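Local coordinates for protein basic helix-loop-helix, putative, expressed (Oryza sativa subsp. japonica, PDB 5LW0) that binds ADP-ribose through its macrodomain and, as an aprataxin-like protein, probably acts in DNA repair linked to ADP-ribosylation, at residues F40-L52 / H190-D202. Residues are numbered along the deposited sequence; the frame is centred on the assembly and turned at random.
Sequences FPSISTADFQFDL and HVLGPNMNPMRPD. With AR6 ([(2R,3S,4R,5R)-5-(6-aminopurin-9-yl)-3,4-dihydroxy-oxolan-2-yl]methyl [hydroxy-[[(2R,3S,4R,5S)-3,4,5-trihydroxyoxolan-2-yl]methoxy]phosphoryl] hydrogen phosphate), chain C.
The ADP-ribose pocket of this macrodomain shows how a ligand-binding loop can be set by a second loop beneath it: Phe48 of 40-52, under the distal ribose, lies on Asn195 of 190-202. Its ring is sandwiched, with AR6 C5D over one face and Asn195 CB over the opposite one, a CH-pi contact 3.8 Å from the centroid and 9° off the normal, while Leu192 CD1 meets the ring edge. The backbone sets Asn195 CB under the ring, and a first torsion with CG anti to the backbone N swings the amide toward its own loop: OD1, close to Phe48 CD1, takes the N-H of Asn197 in an Asx turn, and ND2 donates to the carbonyls of Asn197 and Pro201. An alanine here would remove OD1 and ND2, and would probably leave the Asn197 N-H without that acceptor, the Asn197 and Pro201 carbonyls without this donor, and the 195-201 turn freer to shift beneath Phe48.

Three bonds fasten the loops. Ser44 OG gives its proton to Pro194 O at 2.8 Å, Met196 N donates to Phe48 O (2.9 Å), and Asn197 ND2 meets Asp47 O at 2.8 Å with a nearly straight N-H (168°). Over the Asn197 amide lies that of Gln49, stacked with planes 6° apart. Beyond, Phe50 CE2 packs on Pro194 CG at 3.8 Å.

At the ribose, Arg200 NH2 forms a long salt bridge with Asp47 OD2 (3.5 Å), and its NH1 bonds weakly to O3D of AR6. Backbone N-H groups of Ser44, Ala46, Asp47 and Phe48 grip the diphosphate; Val140 N and Ile111 N also hydrogen-bond to the ADP-ribose. The Asp47-Phe48 peptide is held at both ends, its carbonyl by Asn197 ND2 and its N-H by AR6 O1B, so the bond between the loops would probably help point the Phe48 N-H at the phosphate.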
# COMPACT_ATOMS: atom_id res chain seq x y z
N PHE A 40 0.87 -1.55 3.99
CA PHE A 40 0.15 -0.92 2.92
C PHE A 40 -1.18 -0.41 3.40
O PHE A 40 -1.84 -1.03 4.26
CB PHE A 40 -0.04 -1.88 1.71
CG PHE A 40 -0.85 -3.07 2.01
CD1 PHE A 40 -0.30 -4.14 2.64
CD2 PHE A 40 -2.20 -3.17 1.56
CE1 PHE A 40 -1.06 -5.29 2.89
CE2 PHE A 40 -2.96 -4.31 1.77
CZ PHE A 40 -2.38 -5.39 2.43
N PRO A 41 -1.66 0.69 2.80
CA PRO A 41 -3.00 1.16 3.05
C PRO A 41 -4.00 0.56 2.06
O PRO A 41 -3.59 -0.04 1.05
CB PRO A 41 -2.87 2.64 2.77
CG PRO A 41 -1.96 2.68 1.61
CD PRO A 41 -0.99 1.50 1.79
N SER A 42 -5.29 0.79 2.30
CA SER A 42 -6.31 0.31 1.41
C SER A 42 -6.35 1.18 0.15
O SER A 42 -6.81 2.32 0.18
CB SER A 42 -7.63 0.32 2.09
OG SER A 42 -8.69 -0.07 1.22
N ILE A 43 -5.86 0.66 -0.92
CA ILE A 43 -5.83 1.40 -2.17
C ILE A 43 -7.20 1.66 -2.75
O ILE A 43 -8.06 0.79 -2.71
CB ILE A 43 -5.03 0.57 -3.24
CG1 ILE A 43 -3.62 0.21 -2.73
CG2 ILE A 43 -4.97 1.29 -4.58
CD1 ILE A 43 -2.76 1.40 -2.32
N SER A 44 -7.42 2.92 -3.15
CA SER A 44 -8.64 3.36 -3.91
C SER A 44 -9.88 3.62 -3.04
O SER A 44 -10.87 4.05 -3.56
CB SER A 44 -9.01 2.38 -5.06
OG SER A 44 -8.06 2.41 -6.09
N THR A 45 -9.83 3.33 -1.74
CA THR A 45 -11.08 3.40 -0.96
C THR A 45 -11.39 4.71 -0.25
O THR A 45 -12.34 4.76 0.47
CB THR A 45 -11.21 2.27 0.05
OG1 THR A 45 -10.10 2.26 0.92
CG2 THR A 45 -11.28 0.96 -0.64
N ALA A 46 -10.58 5.74 -0.41
CA ALA A 46 -10.96 7.05 0.19
C ALA A 46 -11.17 8.08 -0.92
O ALA A 46 -12.23 8.10 -1.49
CB ALA A 46 -9.98 7.52 1.22
N ASP A 47 -10.11 8.76 -1.34
CA ASP A 47 -10.21 9.74 -2.46
C ASP A 47 -10.79 9.14 -3.73
O ASP A 47 -11.52 9.81 -4.49
CB ASP A 47 -8.82 10.41 -2.74
CG ASP A 47 -8.32 11.33 -1.58
OD1 ASP A 47 -9.16 11.76 -0.75
OD2 ASP A 47 -7.06 11.63 -1.51
N PHE A 48 -10.46 7.87 -4.02
CA PHE A 48 -10.90 7.23 -5.26
C PHE A 48 -12.30 6.49 -5.14
O PHE A 48 -12.79 5.91 -6.11
CB PHE A 48 -9.84 6.25 -5.80
CG PHE A 48 -8.68 6.90 -6.61
CD1 PHE A 48 -8.64 8.27 -6.87
CD2 PHE A 48 -7.66 6.12 -7.12
CE1 PHE A 48 -7.57 8.85 -7.57
CE2 PHE A 48 -6.63 6.70 -7.88
CZ PHE A 48 -6.58 8.06 -8.06
N GLN A 49 -12.87 6.51 -3.94
CA GLN A 49 -14.27 6.12 -3.69
C GLN A 49 -14.64 4.72 -4.16
O GLN A 49 -15.82 4.41 -4.42
CB GLN A 49 -15.21 7.15 -4.33
CG GLN A 49 -15.02 8.49 -3.70
CD GLN A 49 -15.96 9.57 -4.24
OE1 GLN A 49 -16.59 9.42 -5.29
NE2 GLN A 49 -15.95 10.70 -3.58
N PHE A 50 -13.67 3.81 -4.09
CA PHE A 50 -13.98 2.44 -4.38
C PHE A 50 -14.76 1.79 -3.27
O PHE A 50 -14.41 1.89 -2.12
CB PHE A 50 -12.68 1.69 -4.67
CG PHE A 50 -12.85 0.39 -5.38
CD1 PHE A 50 -13.23 -0.75 -4.73
CD2 PHE A 50 -12.51 0.28 -6.74
CE1 PHE A 50 -13.29 -1.97 -5.41
CE2 PHE A 50 -12.60 -0.91 -7.40
CZ PHE A 50 -12.98 -2.07 -6.74
N ASP A 51 -15.81 1.05 -3.64
CA ASP A 51 -16.67 0.34 -2.66
C ASP A 51 -15.89 -0.52 -1.65
O ASP A 51 -15.07 -1.37 -2.04
CB ASP A 51 -17.58 -0.58 -3.42
CG ASP A 51 -18.56 -1.25 -2.53
OD1 ASP A 51 -18.32 -2.40 -2.14
OD2 ASP A 51 -19.69 -0.68 -2.36
N LEU A 52 -16.17 -0.32 -0.36
CA LEU A 52 -15.36 -1.03 0.69
C LEU A 52 -15.60 -2.49 0.75
O LEU A 52 -14.70 -3.28 1.06
CB LEU A 52 -15.65 -0.42 2.08
CG LEU A 52 -15.48 1.05 2.30
CD1 LEU A 52 -15.55 1.34 3.80
CD2 LEU A 52 -14.19 1.51 1.74
N HIS A 190 4.98 3.08 -4.87
CA HIS A 190 3.85 3.83 -5.32
C HIS A 190 2.92 2.89 -6.09
O HIS A 190 3.37 2.25 -7.02
CB HIS A 190 4.27 4.93 -6.26
CG HIS A 190 5.22 5.93 -5.66
ND1 HIS A 190 4.86 6.77 -4.63
CD2 HIS A 190 6.46 6.28 -6.01
CE1 HIS A 190 5.87 7.60 -4.37
NE2 HIS A 190 6.86 7.30 -5.18
N VAL A 191 1.63 2.92 -5.78
CA VAL A 191 0.62 2.07 -6.42
C VAL A 191 -0.51 2.95 -6.93
O VAL A 191 -0.94 3.86 -6.19
CB VAL A 191 -0.00 1.13 -5.40
CG1 VAL A 191 -0.91 0.18 -6.12
CG2 VAL A 191 1.06 0.39 -4.62
N LEU A 192 -0.97 2.73 -8.14
CA LEU A 192 -2.12 3.50 -8.67
C LEU A 192 -3.30 2.54 -8.76
O LEU A 192 -3.31 1.61 -9.59
CB LEU A 192 -1.83 4.10 -10.02
CG LEU A 192 -2.99 4.97 -10.57
CD1 LEU A 192 -3.26 6.14 -9.67
CD2 LEU A 192 -2.66 5.41 -11.98
N GLY A 193 -4.33 2.79 -7.95
CA GLY A 193 -5.50 1.97 -8.03
C GLY A 193 -6.52 2.53 -9.02
O GLY A 193 -6.33 3.62 -9.50
N PRO A 194 -7.62 1.81 -9.23
CA PRO A 194 -8.74 2.34 -10.05
C PRO A 194 -9.41 3.46 -9.40
O PRO A 194 -9.54 3.53 -8.12
CB PRO A 194 -9.68 1.14 -10.17
CG PRO A 194 -9.42 0.34 -8.96
CD PRO A 194 -7.94 0.49 -8.69
N ASN A 195 -9.93 4.39 -10.20
CA ASN A 195 -10.61 5.52 -9.65
C ASN A 195 -12.13 5.44 -10.00
O ASN A 195 -12.49 5.24 -11.14
CB ASN A 195 -10.03 6.81 -10.18
CG ASN A 195 -10.89 7.98 -9.85
OD1 ASN A 195 -11.30 8.17 -8.73
ND2 ASN A 195 -11.20 8.79 -10.88
N MET A 196 -12.94 5.48 -8.94
CA MET A 196 -14.42 5.60 -9.06
C MET A 196 -14.97 6.99 -8.81
O MET A 196 -16.18 7.17 -8.84
CB MET A 196 -15.07 4.70 -8.04
CG MET A 196 -14.98 3.28 -8.34
SD MET A 196 -15.55 2.75 -10.02
CE MET A 196 -13.92 1.97 -10.11
N ASN A 197 -14.12 7.94 -8.46
CA ASN A 197 -14.50 9.32 -8.13
C ASN A 197 -14.55 10.19 -9.43
O ASN A 197 -13.55 10.30 -10.17
CB ASN A 197 -13.48 9.90 -7.17
CG ASN A 197 -13.87 11.25 -6.64
OD1 ASN A 197 -14.74 11.91 -7.20
ND2 ASN A 197 -13.23 11.68 -5.59
N PRO A 198 -15.73 10.72 -9.77
CA PRO A 198 -15.87 11.37 -11.10
C PRO A 198 -15.08 12.67 -11.22
O PRO A 198 -14.89 13.18 -12.32
CB PRO A 198 -17.40 11.61 -11.22
CG PRO A 198 -17.92 11.52 -9.84
CD PRO A 198 -17.03 10.56 -9.08
N MET A 199 -14.57 13.16 -10.11
CA MET A 199 -13.73 14.34 -10.09
C MET A 199 -12.21 14.02 -10.12
O MET A 199 -11.39 14.86 -9.75
CB MET A 199 -14.05 15.18 -8.87
CG MET A 199 -15.42 15.84 -8.94
SD MET A 199 -16.19 16.11 -7.31
CE MET A 199 -14.91 16.93 -6.34
N ARG A 200 -11.87 12.82 -10.60
CA ARG A 200 -10.49 12.41 -10.72
C ARG A 200 -10.26 11.73 -12.05
O ARG A 200 -11.21 11.21 -12.67
CB ARG A 200 -10.11 11.42 -9.60
CG ARG A 200 -10.31 11.91 -8.18
CD ARG A 200 -9.35 13.01 -7.85
NE ARG A 200 -9.36 13.27 -6.44
CZ ARG A 200 -8.39 12.91 -5.60
NH1 ARG A 200 -7.30 12.28 -6.04
NH2 ARG A 200 -8.50 13.20 -4.32
N PRO A 201 -8.99 11.67 -12.47
CA PRO A 201 -8.65 11.15 -13.79
C PRO A 201 -9.01 9.68 -13.95
O PRO A 201 -9.02 8.93 -12.96
CB PRO A 201 -7.10 11.34 -13.89
CG PRO A 201 -6.73 12.29 -12.78
CD PRO A 201 -7.82 12.25 -11.76
N ASP A 202 -9.29 9.28 -15.18
CA ASP A 202 -9.62 7.92 -15.50
C ASP A 202 -10.71 7.39 -14.54
O ASP A 202 -10.59 6.27 -14.08
CB ASP A 202 -8.37 7.00 -15.42
CG ASP A 202 -7.21 7.41 -16.38
OD1 ASP A 202 -7.08 8.60 -16.77
OD2 ASP A 202 -6.40 6.52 -16.71
N1 AR6 C . -1.62 6.22 7.41
C2 AR6 C . -2.36 5.14 7.12
N3 AR6 C . -3.43 5.15 6.35
C4 AR6 C . -3.87 6.33 5.80
C5 AR6 C . -3.14 7.54 6.01
C6 AR6 C . -1.95 7.45 6.87
N6 AR6 C . -1.19 8.48 7.13
N7 AR6 C . -3.82 8.56 5.30
C8 AR6 C . -4.85 7.96 4.67
N9 AR6 C . -4.88 6.61 4.95
PA AR6 C . -6.25 7.63 -0.15
PB AR6 C . -6.99 6.48 -2.80
C1' AR6 C . -5.75 5.59 4.39
O1A AR6 C . -7.42 8.63 -0.34
O1B AR6 C . -8.44 6.33 -2.44
C1D AR6 C . -4.17 10.69 -3.02
O1D AR6 C . -4.02 11.94 -2.41
C2' AR6 C . -7.20 5.96 4.12
O2' AR6 C . -8.01 6.02 5.34
O2A AR6 C . -4.93 8.12 0.30
O2B AR6 C . -6.29 5.39 -3.56
C2D AR6 C . -3.43 10.69 -4.39
O2D AR6 C . -2.93 12.05 -4.73
C3' AR6 C . -7.59 4.88 3.14
O3' AR6 C . -8.01 3.66 3.80
O3A AR6 C . -6.04 6.77 -1.52
C3D AR6 C . -4.43 10.19 -5.39
O3D AR6 C . -4.83 11.36 -6.17
C4' AR6 C . -6.29 4.62 2.35
O4' AR6 C . -5.25 5.26 3.06
C4D AR6 C . -5.61 9.65 -4.55
O4D AR6 C . -5.57 10.29 -3.25
C5' AR6 C . -6.31 5.15 0.94
O5' AR6 C . -6.84 6.50 0.89
C5D AR6 C . -5.57 8.15 -4.26
O5D AR6 C . -6.84 7.84 -3.66